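Local coordinates for protein D-alanine--D-alanine ligase (Coxiella burnetii, PDB 3TQT) that probably catalyses the ATP-driven joining of two D-alanine molecules into D-alanyl-D-alanine, a building block of the peptidoglycan cell wall, at residues I225-A233 with S243-H251; A79-W87 with R95-F103. One frame throughout, in Å; residues are numbered along the deposited sequence.

The two contacts lie on opposite sides of the chain's centre, with their own centres 39 Å apart and their nearest atoms about 12 Å apart, so they do not touch. Contact 2 comes first along the chain and is complete before contact 1 begins. It belongs to the N-terminal domain, where the loop between strands 74-78 and 87-89 packs against strand 96-97, an outermost strand of the mixed sheet, and the run into strand 101-104. Contact 1 is a hairpin of strands 228-236 and 241-249 in an antiparallel sheet of the ATP-grasp region. Contact 2 is packing remote from the predicted ligand sites; contact 1 includes part of the predicted ATP-binding range and lies beside the predicted metal site.

Contact 1: I225-A233 with S243-H251; sequences IRGREIECA and SLPGEIIPH
Glu231 and Gly246 form a hydrogen-bonded pair in an antiparallel hairpin whose strand segments run 139° apart, Glu231 N giving to Gly246 O at 2.8 Å and Gly246 N to Glu231 O at 2.7 Å. Further along, Ile248 N reaches Glu229 O, while a water accepts from Glu229 N and donates to Ile248 O and Glu247 OE2. Ser243 secures the other end: its N donates to Ala233 O at 2.7 Å, and its OG bonds Ala233 N at 2.9 Å. Its chi1 of 69° holds OG between its own N and carbonyl carbon, where it can accept from Ala233 N and still donate to Leu244 O. On one face, Ile230 CG2 lies alongside Pro245 CB at 3.7 Å, and its CD1 touches Glu247 CB as the two side chains pass at a slant. The extended Glu247 reaches Arg228, whose NH1 makes a weak, bent bond of 3.0 Å to OE1; the guanidinium and carboxylate planes are 68° apart. On the other face, Ile248 CG2 meets Glu229 CB at 3.6 Å, and Glu231 extends toward Asp303, a predicted magnesium ligand. Backbone and serine bonds thus hold the hairpin, with the bent salt bridge beside them, and it presents Glu231 to the probable metal site.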
# COMPACT_ATOMS: atom_id res chain seq x y z
N ILE A 225 -26.18 -12.62 -0.97
CA ILE A 225 -26.30 -13.24 -2.28
C ILE A 225 -26.54 -14.74 -2.11
O ILE A 225 -25.81 -15.40 -1.36
CB ILE A 225 -24.97 -13.04 -3.07
CG1 ILE A 225 -24.85 -11.60 -3.57
CG2 ILE A 225 -24.86 -14.03 -4.22
CD1 ILE A 225 -26.07 -11.12 -4.34
N ARG A 226 -27.53 -15.29 -2.79
CA ARG A 226 -27.70 -16.73 -2.78
C ARG A 226 -26.67 -17.33 -3.74
O ARG A 226 -26.46 -16.84 -4.85
CB ARG A 226 -29.12 -17.14 -3.19
CG ARG A 226 -29.39 -18.64 -2.99
CD ARG A 226 -30.77 -19.06 -3.49
NE ARG A 226 -31.82 -18.16 -3.00
CZ ARG A 226 -32.93 -17.89 -3.67
NH1 ARG A 226 -33.15 -18.44 -4.86
NH2 ARG A 226 -33.83 -17.05 -3.16
N GLY A 227 -26.01 -18.39 -3.30
CA GLY A 227 -25.04 -19.03 -4.17
C GLY A 227 -23.94 -19.71 -3.40
O GLY A 227 -23.88 -19.64 -2.17
N ARG A 228 -23.06 -20.37 -4.13
CA ARG A 228 -21.98 -21.10 -3.51
C ARG A 228 -20.75 -20.22 -3.39
O ARG A 228 -20.49 -19.37 -4.24
CB ARG A 228 -21.67 -22.36 -4.32
CG ARG A 228 -22.85 -23.29 -4.45
CD ARG A 228 -22.38 -24.71 -4.63
NE ARG A 228 -22.16 -25.05 -6.03
CZ ARG A 228 -21.50 -26.13 -6.43
NH1 ARG A 228 -20.97 -26.96 -5.54
NH2 ARG A 228 -21.36 -26.38 -7.72
N GLU A 229 -20.00 -20.42 -2.31
CA GLU A 229 -18.75 -19.70 -2.11
C GLU A 229 -17.63 -20.54 -2.68
O GLU A 229 -17.23 -21.55 -2.10
CB GLU A 229 -18.51 -19.41 -0.64
CG GLU A 229 -19.67 -18.66 0.00
CD GLU A 229 -19.22 -17.77 1.13
OE1 GLU A 229 -18.11 -17.21 1.03
OE2 GLU A 229 -19.97 -17.64 2.11
N ILE A 230 -17.13 -20.11 -3.84
CA ILE A 230 -16.14 -20.85 -4.60
C ILE A 230 -14.82 -20.10 -4.49
O ILE A 230 -14.80 -18.86 -4.48
CB ILE A 230 -16.55 -20.98 -6.07
CG1 ILE A 230 -17.93 -21.66 -6.17
CG2 ILE A 230 -15.49 -21.72 -6.88
CD1 ILE A 230 -17.99 -23.03 -5.53
N GLU A 231 -13.72 -20.83 -4.36
CA GLU A 231 -12.43 -20.20 -4.23
C GLU A 231 -11.49 -20.72 -5.30
O GLU A 231 -11.69 -21.82 -5.83
CB GLU A 231 -11.84 -20.45 -2.85
CG GLU A 231 -12.77 -20.04 -1.73
CD GLU A 231 -12.12 -20.23 -0.38
OE1 GLU A 231 -11.12 -20.97 -0.31
OE2 GLU A 231 -12.60 -19.62 0.60
N CYS A 232 -10.49 -19.93 -5.64
CA CYS A 232 -9.53 -20.32 -6.65
C CYS A 232 -8.17 -19.76 -6.26
O CYS A 232 -8.04 -18.57 -5.95
CB CYS A 232 -9.97 -19.80 -8.02
SG CYS A 232 -8.90 -20.29 -9.38
N ALA A 233 -7.17 -20.62 -6.26
CA ALA A 233 -5.82 -20.23 -5.89
C ALA A 233 -5.09 -19.80 -7.14
O ALA A 233 -5.07 -20.53 -8.13
CB ALA A 233 -5.10 -21.38 -5.22
N SER A 243 -5.66 -22.51 -9.94
CA SER A 243 -5.92 -23.87 -9.48
C SER A 243 -7.31 -24.30 -9.92
O SER A 243 -8.09 -23.50 -10.43
CB SER A 243 -5.87 -23.94 -7.96
OG SER A 243 -6.98 -23.24 -7.39
N LEU A 244 -7.62 -25.58 -9.73
CA LEU A 244 -9.00 -26.01 -9.79
C LEU A 244 -9.74 -25.29 -8.67
O LEU A 244 -9.19 -25.08 -7.58
CB LEU A 244 -9.10 -27.52 -9.62
CG LEU A 244 -8.46 -28.28 -10.78
CD1 LEU A 244 -8.49 -29.77 -10.55
CD2 LEU A 244 -9.15 -27.91 -12.09
N PRO A 245 -10.99 -24.91 -8.93
CA PRO A 245 -11.81 -24.20 -7.94
C PRO A 245 -12.07 -25.09 -6.74
O PRO A 245 -12.13 -26.31 -6.88
CB PRO A 245 -13.13 -23.97 -8.68
CG PRO A 245 -12.81 -24.16 -10.14
CD PRO A 245 -11.72 -25.18 -10.17
N GLY A 246 -12.20 -24.49 -5.56
CA GLY A 246 -12.62 -25.21 -4.38
C GLY A 246 -13.88 -24.56 -3.86
O GLY A 246 -14.30 -23.52 -4.36
N GLU A 247 -14.48 -25.17 -2.84
CA GLU A 247 -15.68 -24.61 -2.25
C GLU A 247 -15.58 -24.57 -0.74
O GLU A 247 -14.97 -25.44 -0.12
CB GLU A 247 -16.92 -25.38 -2.68
CG GLU A 247 -18.20 -24.94 -1.94
CD GLU A 247 -19.45 -25.61 -2.48
OE1 GLU A 247 -19.35 -26.72 -3.02
OE2 GLU A 247 -20.54 -25.01 -2.36
N ILE A 248 -16.18 -23.55 -0.15
CA ILE A 248 -16.26 -23.48 1.28
C ILE A 248 -17.73 -23.33 1.62
O ILE A 248 -18.47 -22.65 0.91
CB ILE A 248 -15.46 -22.30 1.85
CG1 ILE A 248 -15.35 -22.40 3.38
CG2 ILE A 248 -16.09 -20.97 1.45
CD1 ILE A 248 -14.57 -21.27 4.03
N ILE A 249 -18.14 -24.01 2.68
CA ILE A 249 -19.52 -23.90 3.14
C ILE A 249 -19.52 -23.46 4.59
O ILE A 249 -19.21 -24.23 5.49
CB ILE A 249 -20.28 -25.23 3.02
CG1 ILE A 249 -20.13 -25.82 1.62
CG2 ILE A 249 -21.77 -25.02 3.38
CD1 ILE A 249 -18.90 -26.69 1.46
N PRO A 250 -19.85 -22.18 4.81
CA PRO A 250 -20.00 -21.65 6.16
C PRO A 250 -20.97 -22.51 6.96
O PRO A 250 -21.97 -22.98 6.42
CB PRO A 250 -20.58 -20.25 5.93
CG PRO A 250 -20.94 -20.18 4.45
CD PRO A 250 -20.03 -21.15 3.78
N HIS A 251 -20.65 -22.73 8.23
CA HIS A 251 -21.52 -23.49 9.12
C HIS A 251 -22.59 -22.57 9.71
O HIS A 251 -22.29 -21.45 10.12
CB HIS A 251 -20.72 -24.14 10.23
CG HIS A 251 -19.85 -25.27 9.76
ND1 HIS A 251 -18.90 -25.86 10.57
CD2 HIS A 251 -19.79 -25.91 8.57
CE1 HIS A 251 -18.29 -26.82 9.89
NE2 HIS A 251 -18.82 -26.87 8.68
O HOH W 1 -20.61 -22.65 -0.75

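Contact 2: A79-W87 with R95-F103; sequences AFGDAAKPW and RRYSADCVF
Ala84 O is gripped by two donors, Ala99 N at 3.1 Å and a water at 2.9 Å that also donates to Asp100 OD1. Nearby, Asp82 uses both carboxylate oxygens. Its OD1 takes Lys85 N at 2.6 Å from above the carboxylate plane, closing an Asx motif, and its OD2 offers the anti lone pair to Arg96 NH1 at 2.8 Å. The acid lies at the guanidinium edge, only 13° out of that plane, although the two flat groups are turned 64° apart. Arginine suits the place because its extended chain spans the gap and its flat end accepts Ala79 CB over one face, 3.5 Å above the plane; NE is bound by Gln88, which helps fix the rotation. Tyr97 N donates to Trp87 O at 2.8 Å, the hydrogen-bonded pair of the short strands. Trp87 carries Pro86 CG over the centre of one ring face. Ala99 CB, small enough to fit, touches both Pro86 CG and Trp87 NE1, while Val102 CG2 meets the ring edge at CZ2, 3.9 Å away; NE1 itself bonds to Ser8. Phe80, in the type II turn from Ala79 to Asp82, stacks on Trp50 of the second subunit. Turn and Asx motif together build a loop leading into strand 87-89, which pairs with strand 96-97, outermost within the chain, of the Rossmann-like N-terminal domain.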
# COMPACT_ATOMS: atom_id res chain seq x y z
N ALA A 79 18.46 -4.37 10.35
CA ALA A 79 19.64 -3.62 9.99
C ALA A 79 19.40 -2.96 8.64
O ALA A 79 19.56 -3.59 7.60
CB ALA A 79 20.83 -4.55 9.92
N PHE A 80 18.99 -1.70 8.65
CA PHE A 80 18.76 -0.98 7.40
C PHE A 80 20.02 -0.93 6.56
O PHE A 80 21.12 -0.79 7.09
CB PHE A 80 18.26 0.43 7.66
CG PHE A 80 16.84 0.48 8.13
CD1 PHE A 80 15.81 0.08 7.30
CD2 PHE A 80 16.54 0.90 9.41
CE1 PHE A 80 14.50 0.12 7.73
CE2 PHE A 80 15.23 0.93 9.85
CZ PHE A 80 14.21 0.54 9.01
N GLY A 81 19.85 -1.06 5.25
CA GLY A 81 20.97 -0.93 4.34
C GLY A 81 21.69 -2.24 4.14
O GLY A 81 22.28 -2.48 3.09
N ASP A 82 21.66 -3.11 5.15
CA ASP A 82 22.29 -4.42 5.06
C ASP A 82 21.40 -5.36 4.26
O ASP A 82 20.53 -6.04 4.82
CB ASP A 82 22.58 -4.98 6.45
CG ASP A 82 23.45 -6.23 6.41
OD1 ASP A 82 23.28 -7.06 5.49
OD2 ASP A 82 24.32 -6.38 7.31
N ALA A 83 21.63 -5.40 2.95
CA ALA A 83 20.76 -6.15 2.05
C ALA A 83 20.83 -7.65 2.30
O ALA A 83 19.84 -8.36 2.12
CB ALA A 83 21.11 -5.83 0.60
N ALA A 84 21.98 -8.14 2.73
CA ALA A 84 22.18 -9.58 2.90
C ALA A 84 21.72 -10.12 4.25
O ALA A 84 21.17 -11.22 4.33
CB ALA A 84 23.64 -9.93 2.65
N LYS A 85 21.95 -9.34 5.31
CA LYS A 85 21.66 -9.77 6.67
C LYS A 85 20.81 -8.71 7.37
O LYS A 85 21.32 -7.88 8.12
CB LYS A 85 22.95 -10.00 7.45
CG LYS A 85 23.88 -11.03 6.83
CD LYS A 85 24.91 -11.50 7.85
CE LYS A 85 25.86 -12.52 7.25
NZ LYS A 85 27.29 -12.11 7.41
N PRO A 86 19.50 -8.75 7.13
CA PRO A 86 18.58 -7.71 7.59
C PRO A 86 18.23 -7.81 9.07
O PRO A 86 17.79 -6.81 9.63
CB PRO A 86 17.34 -7.96 6.75
CG PRO A 86 17.36 -9.42 6.47
CD PRO A 86 18.81 -9.77 6.31
N TRP A 87 18.41 -8.98 9.68
CA TRP A 87 18.01 -9.20 11.07
C TRP A 87 19.21 -9.07 11.97
O TRP A 87 20.26 -9.66 11.70
CB TRP A 87 17.41 -10.59 11.26
CG TRP A 87 16.48 -11.03 10.19
CD1 TRP A 87 16.47 -12.25 9.58
CD2 TRP A 87 15.41 -10.28 9.61
NE1 TRP A 87 15.45 -12.30 8.65
CE2 TRP A 87 14.79 -11.10 8.64
CE3 TRP A 87 14.92 -8.98 9.79
CZ2 TRP A 87 13.72 -10.67 7.88
CZ3 TRP A 87 13.84 -8.56 9.04
CH2 TRP A 87 13.25 -9.40 8.09
N ARG A 95 25.04 -9.64 16.41
CA ARG A 95 25.01 -10.78 15.49
C ARG A 95 23.91 -10.63 14.44
O ARG A 95 22.74 -10.60 14.78
CB ARG A 95 24.81 -12.07 16.28
CG ARG A 95 25.22 -13.33 15.52
CD ARG A 95 24.02 -14.14 15.08
NE ARG A 95 24.05 -14.47 13.66
CZ ARG A 95 24.23 -15.69 13.16
NH1 ARG A 95 24.38 -16.73 13.98
NH2 ARG A 95 24.25 -15.88 11.85
N ARG A 96 24.28 -10.55 13.16
CA ARG A 96 23.29 -10.39 12.10
C ARG A 96 22.97 -11.71 11.41
O ARG A 96 23.81 -12.61 11.34
CB ARG A 96 23.72 -9.32 11.10
CG ARG A 96 23.63 -7.91 11.66
CD ARG A 96 24.00 -6.85 10.63
NE ARG A 96 24.00 -5.51 11.21
CZ ARG A 96 24.32 -4.40 10.55
NH1 ARG A 96 24.67 -4.46 9.27
NH2 ARG A 96 24.29 -3.23 11.16
N TYR A 97 21.75 -11.83 10.90
CA TYR A 97 21.29 -13.07 10.29
C TYR A 97 20.85 -12.81 8.86
O TYR A 97 20.19 -11.82 8.58
CB TYR A 97 20.09 -13.65 11.03
CG TYR A 97 20.33 -13.99 12.48
CD1 TYR A 97 20.47 -15.31 12.90
CD2 TYR A 97 20.39 -12.99 13.44
CE1 TYR A 97 20.67 -15.62 14.23
CE2 TYR A 97 20.59 -13.29 14.77
CZ TYR A 97 20.73 -14.60 15.16
OH TYR A 97 20.93 -14.89 16.49
N SER A 98 21.22 -13.75 7.99
CA SER A 98 20.95 -13.65 6.57
C SER A 98 19.49 -13.90 6.26
O SER A 98 18.82 -14.65 6.96
CB SER A 98 21.76 -14.71 5.83
OG SER A 98 23.14 -14.44 5.93
N ALA A 99 19.02 -13.29 5.18
CA ALA A 99 17.74 -13.64 4.59
C ALA A 99 17.84 -13.37 3.09
O ALA A 99 18.13 -12.25 2.68
CB ALA A 99 16.61 -12.84 5.22
N ASP A 100 17.62 -14.40 2.29
CA ASP A 100 17.63 -14.25 0.84
C ASP A 100 16.23 -14.01 0.32
O ASP A 100 16.04 -13.51 -0.79
CB ASP A 100 18.19 -15.52 0.21
CG ASP A 100 19.64 -15.72 0.55
OD1 ASP A 100 20.39 -14.73 0.43
OD2 ASP A 100 20.01 -16.84 0.95
N CYS A 101 15.25 -14.39 1.12
CA CYS A 101 13.87 -14.19 0.75
C CYS A 101 13.00 -14.31 1.99
O CYS A 101 13.26 -15.14 2.87
CB CYS A 101 13.43 -15.18 -0.34
SG CYS A 101 11.72 -14.96 -0.91
N VAL A 102 11.99 -13.47 2.07
CA VAL A 102 11.11 -13.46 3.22
C VAL A 102 9.74 -13.98 2.82
O VAL A 102 9.24 -13.67 1.74
CB VAL A 102 10.99 -12.04 3.81
CG1 VAL A 102 9.95 -11.99 4.91
CG2 VAL A 102 12.36 -11.57 4.31
N PHE A 103 9.15 -14.79 3.68
CA PHE A 103 7.83 -15.32 3.43
C PHE A 103 6.91 -14.68 4.46
O PHE A 103 6.83 -15.14 5.59
CB PHE A 103 7.87 -16.84 3.61
CG PHE A 103 6.92 -17.59 2.71
CD1 PHE A 103 7.40 -18.55 1.83
CD2 PHE A 103 5.57 -17.31 2.72
CE1 PHE A 103 6.53 -19.23 1.01
CE2 PHE A 103 4.70 -17.99 1.91
CZ PHE A 103 5.19 -18.95 1.05
O HOH W 2 21.74 -13.41 2.46